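Local coordinates for hypothetical membrane protein (Corynebacterium glutamicum, PDB 6JS9) that binds heme through its N-terminal HtaA domain and probably hands it on within the heme uptake machinery of corynebacteria, at residues 19-24 and 165-170; 24-27 and 33-36; 73-76 and 82-85. One frame throughout, in Å; residues are numbered along the deposited sequence.

Contact 1: 19-24 and 165-170; sequences QSFRNY and GFYETG. With HEM (protoporphyrin IX containing Fe), chain C.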
loop_
_atom_site.group_PDB
_atom_site.type_symbol
_atom_site.label_atom_id
_atom_site.label_comp_id
_atom_site.label_asym_id
_atom_site.label_seq_id
_atom_site.Cartn_x
_atom_site.Cartn_y
_atom_site.Cartn_z
ATOM N N GLN A 19 6.634 4.954 -7.815
ATOM C CA GLN A 19 6.598 4.995 -9.273
ATOM C C GLN A 19 7.758 4.213 -9.889
ATOM O O GLN A 19 7.580 3.534 -10.906
ATOM C CB GLN A 19 6.608 6.435 -9.780
ATOM C CG GLN A 19 6.300 6.518 -11.269
ATOM C CD GLN A 19 6.279 7.933 -11.780
ATOM O OE1 GLN A 19 6.970 8.803 -11.252
ATOM N NE2 GLN A 19 5.479 8.179 -12.809
ATOM N N SER A 20 8.950 4.296 -9.296
ATOM C CA SER A 20 10.085 3.568 -9.866
ATOM C C SER A 20 9.855 2.065 -9.837
ATOM O O SER A 20 10.338 1.345 -10.719
ATOM C CB SER A 20 11.377 3.915 -9.128
ATOM O OG SER A 20 11.396 3.328 -7.836
ATOM N N PHE A 21 9.128 1.568 -8.835
ATOM C CA PHE A 21 8.796 0.150 -8.826
ATOM C C PHE A 21 7.799 -0.191 -9.927
ATOM O O PHE A 21 7.965 -1.193 -10.635
ATOM C CB PHE A 21 8.254 -0.268 -7.464
ATOM C CG PHE A 21 8.052 -1.743 -7.340
ATOM C CD1 PHE A 21 9.147 -2.601 -7.353
ATOM C CD2 PHE A 21 6.781 -2.280 -7.224
ATOM C CE1 PHE A 21 8.973 -3.958 -7.238
ATOM C CE2 PHE A 21 6.605 -3.642 -7.109
ATOM C CZ PHE A 21 7.704 -4.483 -7.120
ATOM N N ARG A 22 6.746 0.623 -10.086
ATOM C CA ARG A 22 5.798 0.377 -11.173
ATOM C C ARG A 22 6.501 0.397 -12.523
ATOM O O ARG A 22 6.177 -0.405 -13.409
ATOM C CB ARG A 22 4.658 1.409 -11.156
ATOM C CG ARG A 22 3.861 1.449 -9.848
ATOM C CD ARG A 22 2.497 2.135 -10.003
ATOM N NE ARG A 22 2.570 3.463 -10.608
ATOM C CZ ARG A 22 2.968 4.558 -9.966
ATOM N NH1 ARG A 22 3.342 4.485 -8.697
ATOM N NH2 ARG A 22 3.003 5.718 -10.598
ATOM N N ASN A 23 7.457 1.320 -12.700
ATOM C CA ASN A 23 8.208 1.394 -13.946
ATOM C C ASN A 23 9.120 0.186 -14.093
ATOM O O ASN A 23 9.209 -0.407 -15.174
ATOM C CB ASN A 23 9.038 2.677 -13.991
ATOM C CG ASN A 23 8.206 3.920 -14.265
ATOM O OD1 ASN A 23 7.069 3.847 -14.738
ATOM N ND2 ASN A 23 8.790 5.077 -13.991
ATOM N N TYR A 24 9.816 -0.172 -13.013
ATOM C CA TYR A 24 10.634 -1.375 -12.989
ATOM C C TYR A 24 9.836 -2.589 -13.467
ATOM O O TYR A 24 10.295 -3.342 -14.337
ATOM C CB TYR A 24 11.181 -1.569 -11.570
ATOM C CG TYR A 24 11.686 -2.956 -11.279
ATOM C CD1 TYR A 24 12.855 -3.437 -11.870
ATOM C CD2 TYR A 24 10.999 -3.784 -10.406
ATOM C CE1 TYR A 24 13.307 -4.706 -11.598
ATOM C CE2 TYR A 24 11.447 -5.050 -10.120
ATOM C CZ TYR A 24 12.602 -5.513 -10.725
ATOM O OH TYR A 24 13.043 -6.787 -10.453
ATOM N N GLY A 165 15.010 -6.307 -0.311
ATOM C CA GLY A 165 16.168 -5.600 0.203
ATOM C C GLY A 165 16.801 -4.631 -0.765
ATOM O O GLY A 165 17.930 -4.189 -0.527
ATOM N N PHE A 166 16.118 -4.298 -1.864
ATOM C CA PHE A 166 16.657 -3.353 -2.838
ATOM C C PHE A 166 16.541 -1.914 -2.357
ATOM O O PHE A 166 17.414 -1.091 -2.657
ATOM C CB PHE A 166 15.941 -3.521 -4.187
ATOM C CG PHE A 166 16.240 -4.836 -4.877
ATOM C CD1 PHE A 166 15.593 -6.007 -4.492
ATOM C CD2 PHE A 166 17.173 -4.900 -5.906
ATOM C CE1 PHE A 166 15.871 -7.222 -5.126
ATOM C CE2 PHE A 166 17.456 -6.107 -6.540
ATOM C CZ PHE A 166 16.808 -7.268 -6.152
ATOM N N TYR A 167 15.480 -1.594 -1.621
ATOM C CA TYR A 167 15.350 -0.307 -0.963
ATOM C C TYR A 167 15.983 -0.362 0.418
ATOM O O TYR A 167 16.018 -1.414 1.056
ATOM C CB TYR A 167 13.880 0.081 -0.815
ATOM C CG TYR A 167 13.106 0.180 -2.112
ATOM C CD1 TYR A 167 13.598 0.911 -3.199
ATOM C CD2 TYR A 167 11.883 -0.458 -2.253
ATOM C CE1 TYR A 167 12.876 1.008 -4.379
ATOM C CE2 TYR A 167 11.160 -0.371 -3.432
ATOM C CZ TYR A 167 11.652 0.366 -4.490
ATOM O OH TYR A 167 10.903 0.456 -5.660
ATOM N N GLU A 168 16.469 0.788 0.879
ATOM C CA GLU A 168 16.957 0.930 2.242
ATOM C C GLU A 168 15.808 1.327 3.162
ATOM O O GLU A 168 14.855 1.994 2.743
ATOM C CB GLU A 168 18.061 1.985 2.324
ATOM C CG GLU A 168 19.192 1.800 1.322
ATOM C CD GLU A 168 19.987 0.519 1.550
ATOM O OE1 GLU A 168 20.395 0.268 2.707
ATOM O OE2 GLU A 168 20.199 -0.240 0.572
ATOM N N THR A 169 15.907 0.918 4.426
ATOM C CA THR A 169 14.952 1.377 5.427
ATOM C C THR A 169 14.839 2.898 5.397
ATOM O O THR A 169 15.842 3.612 5.294
ATOM C CB THR A 169 15.373 0.918 6.826
ATOM O OG1 THR A 169 15.404 -0.512 6.873
ATOM C CG2 THR A 169 14.382 1.429 7.877
ATOM N N GLY A 170 13.605 3.389 5.480
ATOM C CA GLY A 170 13.364 4.812 5.500
ATOM C C GLY A 170 13.317 5.456 4.137
ATOM O O GLY A 170 13.162 6.682 4.056
HETATM C CHA HEM C . 15.472 -3.684 -8.852
HETATM C CHB HEM C . 12.519 -6.352 -6.065
HETATM C CHC HEM C . 13.888 -10.440 -8.326
HETATM C CHD HEM C . 17.166 -7.833 -10.789
HETATM C C1A HEM C . 14.525 -4.040 -7.909
HETATM C C2A HEM C . 13.774 -3.139 -7.059
HETATM C C3A HEM C . 12.952 -3.858 -6.288
HETATM C C4A HEM C . 13.153 -5.260 -6.626
HETATM C CMA HEM C . 11.976 -3.273 -5.229
HETATM C CAA HEM C . 13.914 -1.611 -7.082
HETATM C CBA HEM C . 13.232 -1.064 -8.335
HETATM C CGA HEM C . 13.268 0.437 -8.280
HETATM O O1A HEM C . 12.351 1.037 -7.650
HETATM O O2A HEM C . 14.226 1.016 -8.860
HETATM C C1B HEM C . 12.643 -7.679 -6.426
HETATM C C2B HEM C . 11.938 -8.782 -5.788
HETATM C C3B HEM C . 12.310 -9.924 -6.408
HETATM C C4B HEM C . 13.257 -9.567 -7.463
HETATM C CMB HEM C . 10.945 -8.577 -4.606
HETATM C CAB HEM C . 11.881 -11.402 -6.170
HETATM C CBB HEM C . 11.008 -11.807 -5.237
HETATM C C1C HEM C . 14.918 -10.108 -9.191
HETATM C C2C HEM C . 15.627 -11.013 -10.072
HETATM C C3C HEM C . 16.536 -10.293 -10.756
HETATM C C4C HEM C . 16.418 -8.905 -10.336
HETATM C CMC HEM C . 15.321 -12.523 -10.130
HETATM C CAC HEM C . 17.559 -10.768 -11.824
HETATM C CBC HEM C . 17.707 -12.036 -12.199
HETATM C C1D HEM C . 16.991 -6.486 -10.506
HETATM C C2D HEM C . 17.720 -5.368 -11.098
HETATM C C3D HEM C . 17.252 -4.225 -10.558
HETATM C C4D HEM C . 16.214 -4.572 -9.611
HETATM C CMD HEM C . 18.834 -5.474 -12.168
HETATM C CAD HEM C . 17.685 -2.772 -10.876
HETATM C CBD HEM C . 16.797 -2.337 -12.049
HETATM C CGD HEM C . 17.063 -0.914 -12.483
HETATM O O1D HEM C . 16.677 -0.586 -13.630
HETATM O O2D HEM C . 17.655 -0.109 -11.713
HETATM N NA HEM C . 14.111 -5.321 -7.618
HETATM N NB HEM C . 13.438 -8.203 -7.436
HETATM N NC HEM C . 15.415 -8.838 -9.397
HETATM N ND HEM C . 16.081 -5.944 -9.610
HETATM FE FE HEM C . 14.541 -7.036 -8.735
#
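Tyr-167 and Phe-21 meet where the Tyr-167 OH lies 3.3 Å from the Phe-21 CB, the two side chains crossing at about a right angle. Direct burial between 19-24 and 165-170 is small, 106 Å²; the heme and its propionate lie between them and take up most of the close contacts.

The polar interactions converge on one propionate oxygen of the heme. Ser-20 OG donates to HEM O1A at 2.5 Å, a very short hydrogen bond, and the Tyr-167 hydroxyl donates to the same oxygen. Ser-20 OG sits between its backbone N and carbonyl carbon (chi1 72°), which turns it to the propionate; it is also hydrogen-bonded to Arg-18 NE, whose charge would probably help stabilise a carboxylate here. HEM O1A lies near the plane of the Tyr-167 ring, at its edge.

Metal coordination comes from the helix side. Tyr-24 OH binds the heme iron, HEM FE, at 2.3 Å, and one face of its ring looks onto the porphyrin near HEM C1A. With CG anti to the backbone N (chi1 162°), the phenol reaches from helix 19-26 to the iron. This is the heme pocket of the N-terminal HtaA domain, with Tyr-24 as axial ligand; His-77, hydrogen-bonded to Tyr-24 OH, is a second-shell partner of the metal.

Aromatic and apolar contacts line both sides of the heme. Phe-166 lays its ring over the other side of the porphyrin, with HEM NA 3.3 Å above the ring plane and over its centre, and Phe-166 CZ comes within 3.4 Å of HEM FE. The heme methyl HEM CMA touches two aromatic side chains from directions about a right angle apart, 3.6 Å from Phe-21 CD1 and 3.5 Å from Tyr-167 CE2.

Contact 2: 24-27 and 33-36; sequences YIQT and SITL. With HEM (protoporphyrin IX containing Fe), chain C.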
loop_
_atom_site.group_PDB
_atom_site.type_symbol
_atom_site.label_atom_id
_atom_site.label_comp_id
_atom_site.label_asym_id
_atom_site.label_seq_id
_atom_site.Cartn_x
_atom_site.Cartn_y
_atom_site.Cartn_z
ATOM N N TYR A 24 9.816 -0.172 -13.013
ATOM C CA TYR A 24 10.634 -1.375 -12.989
ATOM C C TYR A 24 9.836 -2.589 -13.467
ATOM O O TYR A 24 10.295 -3.342 -14.337
ATOM C CB TYR A 24 11.181 -1.569 -11.570
ATOM C CG TYR A 24 11.686 -2.956 -11.279
ATOM C CD1 TYR A 24 12.855 -3.437 -11.870
ATOM C CD2 TYR A 24 10.999 -3.784 -10.406
ATOM C CE1 TYR A 24 13.307 -4.706 -11.598
ATOM C CE2 TYR A 24 11.447 -5.050 -10.120
ATOM C CZ TYR A 24 12.602 -5.513 -10.725
ATOM O OH TYR A 24 13.043 -6.787 -10.453
ATOM N N ILE A 25 8.605 -2.744 -12.958
ATOM C CA ILE A 25 7.749 -3.881 -13.306
ATOM C C ILE A 25 7.284 -3.792 -14.756
ATOM O O ILE A 25 7.311 -4.785 -15.495
ATOM C CB ILE A 25 6.538 -3.956 -12.348
ATOM C CG1 ILE A 25 6.943 -4.447 -10.952
ATOM C CG2 ILE A 25 5.378 -4.798 -12.960
ATOM C CD1 ILE A 25 7.685 -5.766 -10.934
ATOM N N GLN A 26 6.832 -2.609 -15.185
ATOM C CA GLN A 26 6.097 -2.509 -16.443
ATOM C C GLN A 26 6.999 -2.254 -17.645
ATOM O O GLN A 26 6.752 -2.803 -18.723
ATOM C CB GLN A 26 5.023 -1.417 -16.341
ATOM C CG GLN A 26 3.910 -1.785 -15.354
ATOM C CD GLN A 26 2.839 -0.709 -15.200
ATOM O OE1 GLN A 26 3.142 0.457 -14.920
ATOM N NE2 GLN A 26 1.580 -1.102 -15.383
ATOM N N THR A 27 8.044 -1.442 -17.493
ATOM C CA THR A 27 8.929 -1.129 -18.606
ATOM C C THR A 27 10.391 -1.490 -18.364
ATOM O O THR A 27 11.181 -1.437 -19.313
ATOM C CB THR A 27 8.849 0.368 -18.961
ATOM O OG1 THR A 27 9.242 1.156 -17.827
ATOM C CG2 THR A 27 7.443 0.754 -19.386
ATOM N N SER A 33 3.771 -7.323 -15.092
ATOM C CA SER A 33 2.475 -6.660 -15.145
ATOM C C SER A 33 2.027 -6.257 -13.745
ATOM O O SER A 33 2.494 -6.797 -12.740
ATOM C CB SER A 33 1.407 -7.563 -15.766
ATOM O OG SER A 33 1.291 -8.740 -14.987
ATOM N N ILE A 34 1.103 -5.302 -13.701
ATOM C CA ILE A 34 0.412 -4.900 -12.474
ATOM C C ILE A 34 -1.080 -5.128 -12.689
ATOM O O ILE A 34 -1.634 -4.700 -13.708
ATOM C CB ILE A 34 0.683 -3.427 -12.108
ATOM C CG1 ILE A 34 2.183 -3.134 -12.011
ATOM C CG2 ILE A 34 -0.014 -3.055 -10.769
ATOM C CD1 ILE A 34 2.484 -1.670 -11.665
ATOM N N THR A 35 -1.728 -5.801 -11.738
ATOM C CA THR A 35 -3.158 -6.079 -11.837
ATOM C C THR A 35 -3.853 -5.666 -10.545
ATOM O O THR A 35 -3.455 -6.091 -9.454
ATOM C CB THR A 35 -3.421 -7.561 -12.131
ATOM O OG1 THR A 35 -2.633 -7.966 -13.258
ATOM C CG2 THR A 35 -4.865 -7.773 -12.474
ATOM N N LEU A 36 -4.882 -4.834 -10.672
ATOM C CA LEU A 36 -5.671 -4.387 -9.535
ATOM C C LEU A 36 -6.928 -5.235 -9.405
ATOM O O LEU A 36 -7.520 -5.657 -10.402
ATOM C CB LEU A 36 -6.049 -2.919 -9.690
ATOM C CG LEU A 36 -4.885 -1.959 -9.883
ATOM C CD1 LEU A 36 -5.441 -0.569 -10.163
ATOM C CD2 LEU A 36 -3.981 -1.963 -8.658
HETATM C CHA HEM C . 15.472 -3.684 -8.852
HETATM C CHB HEM C . 12.519 -6.352 -6.065
HETATM C CHC HEM C . 13.888 -10.440 -8.326
HETATM C CHD HEM C . 17.166 -7.833 -10.789
HETATM C C1A HEM C . 14.525 -4.040 -7.909
HETATM C C2A HEM C . 13.774 -3.139 -7.059
HETATM C C3A HEM C . 12.952 -3.858 -6.288
HETATM C C4A HEM C . 13.153 -5.260 -6.626
HETATM C CMA HEM C . 11.976 -3.273 -5.229
HETATM C CAA HEM C . 13.914 -1.611 -7.082
HETATM C CBA HEM C . 13.232 -1.064 -8.335
HETATM C CGA HEM C . 13.268 0.437 -8.280
HETATM O O1A HEM C . 12.351 1.037 -7.650
HETATM O O2A HEM C . 14.226 1.016 -8.860
HETATM C C1B HEM C . 12.643 -7.679 -6.426
HETATM C C2B HEM C . 11.938 -8.782 -5.788
HETATM C C3B HEM C . 12.310 -9.924 -6.408
HETATM C C4B HEM C . 13.257 -9.567 -7.463
HETATM C CMB HEM C . 10.945 -8.577 -4.606
HETATM C CAB HEM C . 11.881 -11.402 -6.170
HETATM C CBB HEM C . 11.008 -11.807 -5.237
HETATM C C1C HEM C . 14.918 -10.108 -9.191
HETATM C C2C HEM C . 15.627 -11.013 -10.072
HETATM C C3C HEM C . 16.536 -10.293 -10.756
HETATM C C4C HEM C . 16.418 -8.905 -10.336
HETATM C CMC HEM C . 15.321 -12.523 -10.130
HETATM C CAC HEM C . 17.559 -10.768 -11.824
HETATM C CBC HEM C . 17.707 -12.036 -12.199
HETATM C C1D HEM C . 16.991 -6.486 -10.506
HETATM C C2D HEM C . 17.720 -5.368 -11.098
HETATM C C3D HEM C . 17.252 -4.225 -10.558
HETATM C C4D HEM C . 16.214 -4.572 -9.611
HETATM C CMD HEM C . 18.834 -5.474 -12.168
HETATM C CAD HEM C . 17.685 -2.772 -10.876
HETATM C CBD HEM C . 16.797 -2.337 -12.049
HETATM C CGD HEM C . 17.063 -0.914 -12.483
HETATM O O1D HEM C . 16.677 -0.586 -13.630
HETATM O O2D HEM C . 17.655 -0.109 -11.713
HETATM N NA HEM C . 14.111 -5.321 -7.618
HETATM N NB HEM C . 13.438 -8.203 -7.436
HETATM N NC HEM C . 15.415 -8.838 -9.397
HETATM N ND HEM C . 16.081 -5.944 -9.610
HETATM FE FE HEM C . 14.541 -7.036 -8.735
#
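Ile-34 sets its CD1 over one face of the Gln-26 carboxamide, 3.7 Å from the Gln-26 CD and almost as near to both OE1 and NE2. The two side chains cross at about a right angle. Gln-26 is extended beyond CG (chi2 179°), which carries the amide across the isoleucine tip. A methyl against the amide face makes this a van der Waals contact, on the exposed border of the interface.

Deeper in, Ile-25 supplies its methyl branch: Ile-25 CG2 rests 3.7 Å from Ile-34 CG1. The backbone oxygen Ser-33 O is closer still to Ile-25 CG2, at 3.5 Å. That branch stands anti to the Ile-25 backbone N, pointing from the helix to the strand. A short connection leads from the C-terminal end of helix 19-26 to strand 33-37, and the helix end packs back on the curled antiparallel sheet; the nearest CA atoms, of Gln-26 and Ser-33, are 5.7 Å apart. Ile-34 also touches Val-72 and Phe-74 of strand 63-79, while Ile-25 also touches Leu-85. Tyr-24, one residue before Ile-25, packs its side chain on Val-29 and Ala-30 of the connection and on Leu-85.

Contact 3: 73-76 and 82-85; sequences HFLG and KWIL. With HEM (protoporphyrin IX containing Fe), chain C.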
loop_
_atom_site.group_PDB
_atom_site.type_symbol
_atom_site.label_atom_id
_atom_site.label_comp_id
_atom_site.label_asym_id
_atom_site.label_seq_id
_atom_site.Cartn_x
_atom_site.Cartn_y
_atom_site.Cartn_z
ATOM N N HIS A 73 -1.476 -6.708 -7.535
ATOM C CA HIS A 73 -0.709 -7.920 -7.818
ATOM C C HIS A 73 0.446 -7.592 -8.764
ATOM O O HIS A 73 0.221 -7.313 -9.946
ATOM C CB HIS A 73 -1.604 -9.004 -8.415
ATOM C CG HIS A 73 -0.909 -10.317 -8.596
ATOM N ND1 HIS A 73 -1.399 -11.316 -9.407
ATOM C CD2 HIS A 73 0.242 -10.794 -8.065
ATOM C CE1 HIS A 73 -0.578 -12.353 -9.370
ATOM N NE2 HIS A 73 0.423 -12.063 -8.557
ATOM N N PHE A 74 1.681 -7.648 -8.247
ATOM C CA PHE A 74 2.883 -7.413 -9.038
ATOM C C PHE A 74 3.459 -8.736 -9.540
ATOM O O PHE A 74 3.662 -9.673 -8.760
ATOM C CB PHE A 74 3.960 -6.693 -8.218
ATOM C CG PHE A 74 3.517 -5.394 -7.614
ATOM C CD1 PHE A 74 3.457 -4.240 -8.385
ATOM C CD2 PHE A 74 3.188 -5.318 -6.275
ATOM C CE1 PHE A 74 3.045 -3.028 -7.821
ATOM C CE2 PHE A 74 2.794 -4.110 -5.697
ATOM C CZ PHE A 74 2.733 -2.965 -6.477
ATOM N N LEU A 75 3.762 -8.790 -10.833
ATOM C CA LEU A 75 4.417 -9.932 -11.454
ATOM C C LEU A 75 5.674 -9.444 -12.149
ATOM O O LEU A 75 5.653 -8.403 -12.810
ATOM C CB LEU A 75 3.514 -10.625 -12.484
ATOM C CG LEU A 75 2.322 -11.442 -11.995
ATOM C CD1 LEU A 75 1.471 -11.909 -13.168
ATOM C CD2 LEU A 75 2.772 -12.635 -11.136
ATOM N N GLY A 76 6.766 -10.193 -12.004
ATOM C CA GLY A 76 7.974 -9.883 -12.745
ATOM C C GLY A 76 8.860 -11.098 -12.900
ATOM O O GLY A 76 8.722 -12.091 -12.176
ATOM N N LYS A 82 6.927 -19.961 -14.321
ATOM C CA LYS A 82 6.704 -19.246 -13.077
ATOM C C LYS A 82 7.150 -17.792 -13.215
ATOM O O LYS A 82 7.863 -17.421 -14.150
ATOM C CB LYS A 82 7.452 -19.927 -11.928
ATOM N N TRP A 83 6.698 -16.959 -12.280
ATOM C CA TRP A 83 7.181 -15.589 -12.152
ATOM C C TRP A 83 8.007 -15.511 -10.878
ATOM O O TRP A 83 7.504 -15.820 -9.795
ATOM C CB TRP A 83 6.027 -14.584 -12.125
ATOM C CG TRP A 83 5.272 -14.510 -13.424
ATOM C CD1 TRP A 83 4.241 -15.309 -13.811
ATOM C CD2 TRP A 83 5.503 -13.596 -14.511
ATOM N NE1 TRP A 83 3.810 -14.951 -15.069
ATOM C CE2 TRP A 83 4.566 -13.902 -15.520
ATOM C CE3 TRP A 83 6.400 -12.543 -14.722
ATOM C CZ2 TRP A 83 4.498 -13.195 -16.724
ATOM C CZ3 TRP A 83 6.332 -11.839 -15.915
ATOM C CH2 TRP A 83 5.395 -12.177 -16.911
ATOM N N ILE A 84 9.270 -15.102 -11.008
ATOM C CA ILE A 84 10.151 -15.099 -9.843
ATOM C C ILE A 84 9.794 -13.962 -8.886
ATOM O O ILE A 84 9.890 -14.123 -7.664
ATOM C CB ILE A 84 11.624 -15.054 -10.284
ATOM C CG1 ILE A 84 11.963 -16.330 -11.058
ATOM C CG2 ILE A 84 12.536 -14.932 -9.080
ATOM C CD1 ILE A 84 13.414 -16.430 -11.451
ATOM N N LEU A 85 9.365 -12.808 -9.404
ATOM C CA LEU A 85 8.748 -11.774 -8.576
ATOM C C LEU A 85 7.238 -11.958 -8.674
ATOM O O LEU A 85 6.651 -11.743 -9.740
ATOM C CB LEU A 85 9.167 -10.370 -9.017
ATOM C CG LEU A 85 8.790 -9.204 -8.076
ATOM C CD1 LEU A 85 9.716 -8.002 -8.306
ATOM C CD2 LEU A 85 7.325 -8.757 -8.227
HETATM C CHA HEM C . 15.472 -3.684 -8.852
HETATM C CHB HEM C . 12.519 -6.352 -6.065
HETATM C CHC HEM C . 13.888 -10.440 -8.326
HETATM C CHD HEM C . 17.166 -7.833 -10.789
HETATM C C1A HEM C . 14.525 -4.040 -7.909
HETATM C C2A HEM C . 13.774 -3.139 -7.059
HETATM C C3A HEM C . 12.952 -3.858 -6.288
HETATM C C4A HEM C . 13.153 -5.260 -6.626
HETATM C CMA HEM C . 11.976 -3.273 -5.229
HETATM C CAA HEM C . 13.914 -1.611 -7.082
HETATM C CBA HEM C . 13.232 -1.064 -8.335
HETATM C CGA HEM C . 13.268 0.437 -8.280
HETATM O O1A HEM C . 12.351 1.037 -7.650
HETATM O O2A HEM C . 14.226 1.016 -8.860
HETATM C C1B HEM C . 12.643 -7.679 -6.426
HETATM C C2B HEM C . 11.938 -8.782 -5.788
HETATM C C3B HEM C . 12.310 -9.924 -6.408
HETATM C C4B HEM C . 13.257 -9.567 -7.463
HETATM C CMB HEM C . 10.945 -8.577 -4.606
HETATM C CAB HEM C . 11.881 -11.402 -6.170
HETATM C CBB HEM C . 11.008 -11.807 -5.237
HETATM C C1C HEM C . 14.918 -10.108 -9.191
HETATM C C2C HEM C . 15.627 -11.013 -10.072
HETATM C C3C HEM C . 16.536 -10.293 -10.756
HETATM C C4C HEM C . 16.418 -8.905 -10.336
HETATM C CMC HEM C . 15.321 -12.523 -10.130
HETATM C CAC HEM C . 17.559 -10.768 -11.824
HETATM C CBC HEM C . 17.707 -12.036 -12.199
HETATM C C1D HEM C . 16.991 -6.486 -10.506
HETATM C C2D HEM C . 17.720 -5.368 -11.098
HETATM C C3D HEM C . 17.252 -4.225 -10.558
HETATM C C4D HEM C . 16.214 -4.572 -9.611
HETATM C CMD HEM C . 18.834 -5.474 -12.168
HETATM C CAD HEM C . 17.685 -2.772 -10.876
HETATM C CBD HEM C . 16.797 -2.337 -12.049
HETATM C CGD HEM C . 17.063 -0.914 -12.483
HETATM O O1D HEM C . 16.677 -0.586 -13.630
HETATM O O2D HEM C . 17.655 -0.109 -11.713
HETATM N NA HEM C . 14.111 -5.321 -7.618
HETATM N NB HEM C . 13.438 -8.203 -7.436
HETATM N NC HEM C . 15.415 -8.838 -9.397
HETATM N ND HEM C . 16.081 -5.944 -9.610
HETATM FE FE HEM C . 14.541 -7.036 -8.735
#
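Gly-76 and Leu-85 pair across the beta hairpin of strands 63-79 and 82-97 as an antiparallel hydrogen-bonded pair, and a classic beta bulge interrupts the register because Ile-84 and Leu-85 both face Gly-76. The tight part lies here. Gly-76 N donates to Leu-85 O at 2.7 Å, with an angle of 153° at the hydrogen; the donor is tilted slightly from the carbonyl plane. In return Leu-85 N reaches Gly-76 O at 2.9 Å from well above that carbonyl's plane, 42° out of it, so the two bonds are unequal in geometry. Leu-75 CA adds a CA-H...O contact to Leu-85 O at 3.3 Å.

Looser is the meeting of the partly exposed side chains of Leu-75 and Trp-83. Leu-75 CD2 stands over one face of the indole, 4.2 Å from the centroid of the five-membered ring of Trp-83 and 28° off its normal, a CH-pi contact. The six-membered part is the close exception on this flank: it presents its edge to the backbone of Gly-76, with Trp-83 CE3 3.4 Å from Gly-76 C, which lies in the ring plane.

Leu-85 points to the other face of the sheet, into the heme pocket. Its CG is anti to the backbone N, and the two methyls diverge: CD2 turns to Phe-74 CB, whereas Leu-85 CD1 rests 3.4 Å from HEM C2B.

Overall arrangement
Contacts 1 and 2 share helix 19-26 and the ligand Tyr-24, and their centres lie 13 Å apart. Contact 2 closes before contact 3 opens, and contact 3 is nested within the long chain loop that contact 1 closes. Contacts 2 and 3 have centres 9 Å apart and meet in one antiparallel sheet, where strands 33-37 and 63-79 are neighbours; Ser-33 O and Leu-75 N are 3.0 Å apart, a probable hydrogen bond. Contact 3 reaches contact 1 through Phe-21 and Phe-74, edge-to-face. Thus helix 19-26, the sheet it packs on and the loop 165-170, some 140 residues after the helix, gather around a single heme within the HtaA domain.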